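PDB 3NNR: transcriptional regulator, TetR family, which probably binds DNA through an N-terminal helix-turn-helix and so regulates transcription, as a two-chain member of the TetR family. Local coordinates for residues L63-L68 with R117-R122; F83-V88 with L157-W162. All coordinates share one frame; numbering follows the deposited sequence.

Four helices of the C-terminal regulatory domain are tied together by these two contacts, whose centres lie about 12 Å apart. Contact 1 joins helix 49-67 to helix 110-136, and contact 2 joins helix 78-94 to helix 145-160. Along the chain the segments alternate, so the first partner of contact 2 falls between the two partners of contact 1. The contacts also touch directly: L68 CD2 packs on V88 CG2 at 4.1 Å, and Y67 lies against S87. Contact 1 involves the end of helix 49-67, the long helix that follows the predicted DNA-binding motif. Both contacts lie near the middle of the chain, and both touch the second subunit.

Contact 1 of 2, residues L63-L68 with R117-R122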
loop_
_atom_site.group_PDB
_atom_site.type_symbol
_atom_site.label_atom_id
_atom_site.label_comp_id
_atom_site.label_asym_id
_atom_site.label_seq_id
_atom_site.Cartn_x
_atom_site.Cartn_y
_atom_site.Cartn_z
ATOM N N LEU A 63 -1.853 -15.523 14.628
ATOM C CA LEU A 63 -2.988 -15.907 13.793
ATOM C C LEU A 63 -2.545 -16.165 12.359
ATOM O O LEU A 63 -2.810 -17.227 11.809
ATOM C CB LEU A 63 -4.064 -14.808 13.799
ATOM C CG LEU A 63 -5.484 -15.229 13.449
ATOM C CD1 LEU A 63 -6.038 -15.970 14.667
ATOM C CD2 LEU A 63 -6.373 -14.030 13.046
ATOM N N VAL A 64 -1.826 -15.206 11.787
ATOM C CA VAL A 64 -1.364 -15.301 10.397
ATOM C C VAL A 64 -0.366 -16.460 10.219
ATOM O O VAL A 64 -0.491 -17.234 9.257
ATOM C CB VAL A 64 -0.822 -13.962 9.914
ATOM C CG1 VAL A 64 -0.225 -14.080 8.530
ATOM C CG2 VAL A 64 -1.953 -12.904 9.972
ATOM N N ASP A 65 0.572 -16.617 11.161
ATOM C CA ASP A 65 1.491 -17.769 11.171
ATOM C C ASP A 65 0.760 -19.115 11.180
ATOM O O ASP A 65 1.225 -20.066 10.553
ATOM C CB ASP A 65 2.405 -17.736 12.397
ATOM C CG ASP A 65 3.529 -16.730 12.284
ATOM O OD1 ASP A 65 3.809 -16.139 11.198
ATOM O OD2 ASP A 65 4.185 -16.542 13.329
ATOM N N TYR A 66 -0.348 -19.182 11.916
ATOM C CA TYR A 66 -1.172 -20.392 12.017
ATOM C C TYR A 66 -1.856 -20.606 10.654
ATOM O O TYR A 66 -1.808 -21.689 10.138
ATOM C CB TYR A 66 -2.187 -20.266 13.193
ATOM C CG TYR A 66 -2.864 -21.518 13.745
ATOM C CD1 TYR A 66 -2.177 -22.729 13.897
ATOM C CD2 TYR A 66 -4.165 -21.450 14.267
ATOM C CE1 TYR A 66 -2.806 -23.871 14.474
ATOM C CE2 TYR A 66 -4.808 -22.596 14.842
ATOM C CZ TYR A 66 -4.126 -23.806 14.950
ATOM O OH TYR A 66 -4.749 -24.940 15.560
ATOM N N TYR A 67 -2.435 -19.565 10.054
ATOM C CA TYR A 67 -3.044 -19.730 8.739
ATOM C C TYR A 67 -2.013 -20.079 7.651
ATOM O O TYR A 67 -2.293 -20.913 6.798
ATOM C CB TYR A 67 -3.824 -18.479 8.300
ATOM C CG TYR A 67 -4.993 -18.046 9.173
ATOM C CD1 TYR A 67 -5.796 -18.967 9.844
ATOM C CD2 TYR A 67 -5.357 -16.691 9.240
ATOM C CE1 TYR A 67 -6.890 -18.551 10.608
ATOM C CE2 TYR A 67 -6.456 -16.263 9.997
ATOM C CZ TYR A 67 -7.213 -17.191 10.671
ATOM O OH TYR A 67 -8.284 -16.777 11.421
ATOM N N LEU A 68 -0.833 -19.451 7.698
ATOM C CA LEU A 68 0.246 -19.665 6.703
ATOM C C LEU A 68 1.308 -20.711 7.086
ATOM O O LEU A 68 2.498 -20.567 6.711
ATOM C CB LEU A 68 0.914 -18.344 6.392
ATOM C CG LEU A 68 -0.010 -17.242 5.897
ATOM C CD1 LEU A 68 0.819 -15.990 5.567
ATOM C CD2 LEU A 68 -0.824 -17.727 4.680
ATOM N N ARG A 117 9.346 -6.715 10.786
ATOM C CA ARG A 117 10.325 -7.007 9.712
ATOM C C ARG A 117 10.414 -8.534 9.562
ATOM O O ARG A 117 10.279 -9.050 8.466
ATOM C CB ARG A 117 11.726 -6.386 10.020
ATOM C CG ARG A 117 12.927 -6.649 9.008
ATOM C CD ARG A 117 14.366 -6.358 9.612
ATOM N N GLU A 118 10.581 -9.243 10.675
ATOM C CA GLU A 118 10.748 -10.710 10.665
ATOM C C GLU A 118 9.497 -11.466 10.225
ATOM O O GLU A 118 9.592 -12.493 9.544
ATOM C CB GLU A 118 11.231 -11.208 12.024
ATOM C CG GLU A 118 12.650 -10.775 12.313
ATOM C CD GLU A 118 13.181 -11.303 13.643
ATOM O OE1 GLU A 118 12.446 -11.257 14.676
ATOM O OE2 GLU A 118 14.357 -11.744 13.650
ATOM N N PHE A 119 8.350 -10.942 10.645
ATOM C CA PHE A 119 7.043 -11.454 10.288
ATOM C C PHE A 119 6.793 -11.315 8.767
ATOM O O PHE A 119 6.262 -12.239 8.108
ATOM C CB PHE A 119 6.001 -10.696 11.133
ATOM C CG PHE A 119 4.576 -11.026 10.815
ATOM C CD1 PHE A 119 4.132 -12.346 10.836
ATOM C CD2 PHE A 119 3.668 -10.005 10.530
ATOM C CE1 PHE A 119 2.800 -12.646 10.569
ATOM C CE2 PHE A 119 2.362 -10.280 10.262
ATOM C CZ PHE A 119 1.912 -11.604 10.279
ATOM N N THR A 120 7.152 -10.146 8.238
ATOM C CA THR A 120 7.061 -9.863 6.803
ATOM C C THR A 120 7.886 -10.888 5.994
ATOM O O THR A 120 7.368 -11.438 5.009
ATOM C CB THR A 120 7.391 -8.395 6.546
ATOM O OG1 THR A 120 6.360 -7.636 7.180
ATOM C CG2 THR A 120 7.463 -8.021 5.019
ATOM N N ASN A 121 9.104 -11.212 6.452
ATOM C CA ASN A 121 9.925 -12.251 5.800
ATOM C C ASN A 121 9.294 -13.654 5.848
ATOM O O ASN A 121 9.394 -14.392 4.863
ATOM C CB ASN A 121 11.354 -12.288 6.350
ATOM C CG ASN A 121 12.178 -11.021 5.995
ATOM O OD1 ASN A 121 11.690 -10.073 5.385
ATOM N ND2 ASN A 121 13.435 -11.026 6.399
ATOM N N ARG A 122 8.659 -14.009 6.970
ATOM C CA ARG A 122 7.929 -15.282 7.104
ATOM C C ARG A 122 6.757 -15.321 6.118
ATOM O O ARG A 122 6.558 -16.331 5.415
ATOM C CB ARG A 122 7.412 -15.514 8.537
ATOM C CG ARG A 122 8.447 -16.115 9.488
ATOM C CD ARG A 122 7.944 -16.373 10.927
ATOM N NE ARG A 122 8.231 -15.221 11.788
ATOM C CZ ARG A 122 7.364 -14.501 12.508
ATOM N NH1 ARG A 122 6.079 -14.816 12.591
ATOM N NH2 ARG A 122 7.817 -13.453 13.212
HETATM O O HOH W 1 5.242 -18.880 7.183
#
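D65 and R122 form a salt bridge between neighbouring helices, with D65 OD2 2.7 Å from R122 NH1. The other carboxylate oxygen, D65 OD1, is 3.0 Å from the same R122 NH1, yet the carboxylate and guanidinium planes are turned 69° apart, so the groups are not coplanar, as a bidentate pair would be; OD2 comes in at the guanidinium edge. The arginine chain bends at chi3, which swings its head back over its own helix until one face rests above F119 CA. Beside the charged pair V64 meets the F119 ring at its edge, V64 CB lying 3.6 Å from F119 CZ, while D65 OD1 comes up to the same edge 3.7 Å from F119 CE1. With CG anti to the backbone N (chi1 175°), F119 carries its ring across to helix 49-67. Further out, E61 takes R122 NH2 in a second salt bridge, and V64 also packs on C123. Replacing D65 by alanine would probably leave R122 NH1 without its acidic mate, with E61 on NH2 still steadying the guanidinium. The helices run nearly parallel, their local axes 16° apart and 11.2 Å at closest approach, an arrangement that belongs to the all-helical regulatory domain of TetR-family proteins.

Contact 2 of 2, residues F83-V88 with L157-W162; sequences FYLESV and LVITNW
I159 reaches L85 and V88 across the helical bundle of the TetR-type regulatory domain, joining helix 78-94 to the last turn of helix 145-160. L157, at the start of 157-162, turns to the dimer interface instead and packs on F165 of the second subunit. V158 follows, lying on V190 of helix 186-194 and on N154 of the second subunit. Next comes I159, buried, which carries the whole contact with its two branches. The long one, CG1 anti to the carbonyl carbon (chi1 -67°) and extended beyond it, sends CD1 to L85 CD2 at 4.0 Å. The short one, I159 CG2, meets V88 CG1 at 4.2 Å. Both leucine and valine cross the isoleucine at about a right angle, touching it through methyl groups. I159 also touches F89 and L92 of helix 78-94 and V190. T160 and N161 belong to the subunit interface: T160 OG1 makes a weak hydrogen bond with N161 ND2 of the second subunit, N161 ND2 makes the reciprocal one with T160 OG1 there, and the two N161 side chains pack together. W162 begins the next helix, its ring meeting that of F165 in the same chain. Back on 83-88, the F83 carbonyl O accepts two bonds from one residue, S87 N at 2.9 Å and S87 OG at 2.8 Å, the hydroxyl tilted 35° from the carbonyl plane.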
loop_
_atom_site.group_PDB
_atom_site.type_symbol
_atom_site.label_atom_id
_atom_site.label_comp_id
_atom_site.label_asym_id
_atom_site.label_seq_id
_atom_site.Cartn_x
_atom_site.Cartn_y
_atom_site.Cartn_z
ATOM N N PHE A 83 -8.418 -20.394 0.737
ATOM C CA PHE A 83 -8.351 -20.270 2.186
ATOM C C PHE A 83 -7.205 -19.296 2.575
ATOM O O PHE A 83 -7.430 -18.315 3.307
ATOM C CB PHE A 83 -8.200 -21.615 2.886
ATOM C CG PHE A 83 -7.553 -21.473 4.210
ATOM C CD1 PHE A 83 -8.246 -20.884 5.257
ATOM C CD2 PHE A 83 -6.205 -21.797 4.382
ATOM C CE1 PHE A 83 -7.611 -20.653 6.473
ATOM C CE2 PHE A 83 -5.577 -21.595 5.591
ATOM C CZ PHE A 83 -6.277 -21.019 6.645
ATOM N N TYR A 84 -5.993 -19.537 2.076
ATOM C CA TYR A 84 -4.869 -18.646 2.387
ATOM C C TYR A 84 -5.211 -17.185 2.078
ATOM O O TYR A 84 -4.924 -16.284 2.892
ATOM C CB TYR A 84 -3.565 -19.018 1.644
ATOM C CG TYR A 84 -3.019 -20.422 1.896
ATOM C CD1 TYR A 84 -2.877 -20.925 3.186
ATOM C CD2 TYR A 84 -2.588 -21.227 0.840
ATOM C CE1 TYR A 84 -2.358 -22.211 3.419
ATOM C CE2 TYR A 84 -2.083 -22.535 1.065
ATOM C CZ TYR A 84 -1.968 -23.014 2.349
ATOM O OH TYR A 84 -1.489 -24.288 2.573
ATOM N N LEU A 85 -5.833 -16.950 0.919
ATOM C CA LEU A 85 -6.192 -15.594 0.502
ATOM C C LEU A 85 -7.303 -15.009 1.360
ATOM O O LEU A 85 -7.132 -13.959 1.918
ATOM C CB LEU A 85 -6.569 -15.535 -0.991
ATOM C CG LEU A 85 -5.431 -15.698 -1.982
ATOM C CD1 LEU A 85 -5.984 -15.757 -3.386
ATOM C CD2 LEU A 85 -4.451 -14.555 -1.838
ATOM N N GLU A 86 -8.421 -15.703 1.482
ATOM C CA GLU A 86 -9.540 -15.198 2.306
ATOM C C GLU A 86 -9.183 -14.902 3.770
ATOM O O GLU A 86 -9.580 -13.867 4.311
ATOM C CB GLU A 86 -10.736 -16.157 2.275
ATOM C CG GLU A 86 -11.533 -16.091 0.956
ATOM C CD GLU A 86 -12.889 -16.800 1.003
ATOM O OE1 GLU A 86 -13.471 -16.983 2.095
ATOM O OE2 GLU A 86 -13.396 -17.139 -0.074
ATOM N N SER A 87 -8.428 -15.815 4.379
ATOM C CA SER A 87 -8.071 -15.735 5.789
ATOM C C SER A 87 -7.149 -14.571 6.084
ATOM O O SER A 87 -7.312 -13.914 7.099
ATOM C CB SER A 87 -7.471 -17.072 6.268
ATOM O OG SER A 87 -6.215 -17.356 5.681
ATOM N N VAL A 88 -6.187 -14.330 5.192
ATOM C CA VAL A 88 -5.294 -13.181 5.287
ATOM C C VAL A 88 -6.119 -11.887 5.089
ATOM O O VAL A 88 -5.927 -10.951 5.836
ATOM C CB VAL A 88 -4.102 -13.273 4.285
ATOM C CG1 VAL A 88 -3.313 -12.013 4.278
ATOM C CG2 VAL A 88 -3.191 -14.428 4.675
ATOM N N LEU A 157 2.511 -6.636 -1.778
ATOM C CA LEU A 157 2.256 -5.219 -2.043
ATOM C C LEU A 157 0.773 -4.962 -2.365
ATOM O O LEU A 157 0.193 -3.993 -1.889
ATOM C CB LEU A 157 3.168 -4.704 -3.183
ATOM C CG LEU A 157 4.677 -4.554 -2.896
ATOM C CD1 LEU A 157 5.509 -4.312 -4.170
ATOM C CD2 LEU A 157 4.930 -3.398 -1.937
ATOM N N VAL A 158 0.169 -5.849 -3.151
ATOM C CA VAL A 158 -1.244 -5.741 -3.523
ATOM C C VAL A 158 -2.162 -6.029 -2.350
ATOM O O VAL A 158 -3.093 -5.283 -2.123
ATOM C CB VAL A 158 -1.609 -6.663 -4.715
ATOM C CG1 VAL A 158 -3.132 -6.868 -4.828
ATOM C CG2 VAL A 158 -1.012 -6.091 -6.013
ATOM N N ILE A 159 -1.903 -7.097 -1.619
ATOM C CA ILE A 159 -2.780 -7.495 -0.515
ATOM C C ILE A 159 -2.810 -6.459 0.599
ATOM O O ILE A 159 -3.863 -6.003 0.991
ATOM C CB ILE A 159 -2.409 -8.863 0.069
ATOM C CG1 ILE A 159 -2.681 -9.962 -0.957
ATOM C CG2 ILE A 159 -3.280 -9.172 1.247
ATOM C CD1 ILE A 159 -2.345 -11.375 -0.481
ATOM N N THR A 160 -1.644 -6.044 1.045
ATOM C CA THR A 160 -1.540 -5.110 2.169
ATOM C C THR A 160 -1.926 -3.684 1.854
ATOM O O THR A 160 -2.069 -2.919 2.782
ATOM C CB THR A 160 -0.140 -5.137 2.791
ATOM O OG1 THR A 160 0.832 -4.682 1.848
ATOM C CG2 THR A 160 0.175 -6.529 3.225
ATOM N N ASN A 161 -2.089 -3.323 0.582
ATOM C CA ASN A 161 -2.543 -1.993 0.194
ATOM C C ASN A 161 -4.001 -1.952 -0.319
ATOM O O ASN A 161 -4.451 -0.898 -0.818
ATOM C CB ASN A 161 -1.623 -1.445 -0.936
ATOM C CG ASN A 161 -1.581 0.107 -1.004
ATOM O OD1 ASN A 161 -1.620 0.785 0.036
ATOM N ND2 ASN A 161 -1.466 0.667 -2.239
ATOM N N TRP A 162 -4.748 -3.054 -0.203
ATOM C CA TRP A 162 -6.116 -3.108 -0.746
ATOM C C TRP A 162 -7.099 -2.270 0.079
ATOM O O TRP A 162 -7.876 -1.530 -0.509
ATOM C CB TRP A 162 -6.595 -4.558 -0.867
ATOM C CG TRP A 162 -7.931 -4.662 -1.539
ATOM C CD1 TRP A 162 -9.089 -5.106 -0.988
ATOM C CD2 TRP A 162 -8.246 -4.259 -2.872
ATOM N NE1 TRP A 162 -10.111 -5.034 -1.908
ATOM C CE2 TRP A 162 -9.621 -4.507 -3.069
ATOM C CE3 TRP A 162 -7.493 -3.711 -3.930
ATOM C CZ2 TRP A 162 -10.271 -4.232 -4.285
ATOM C CZ3 TRP A 162 -8.128 -3.424 -5.114
ATOM C CH2 TRP A 162 -9.507 -3.705 -5.298
#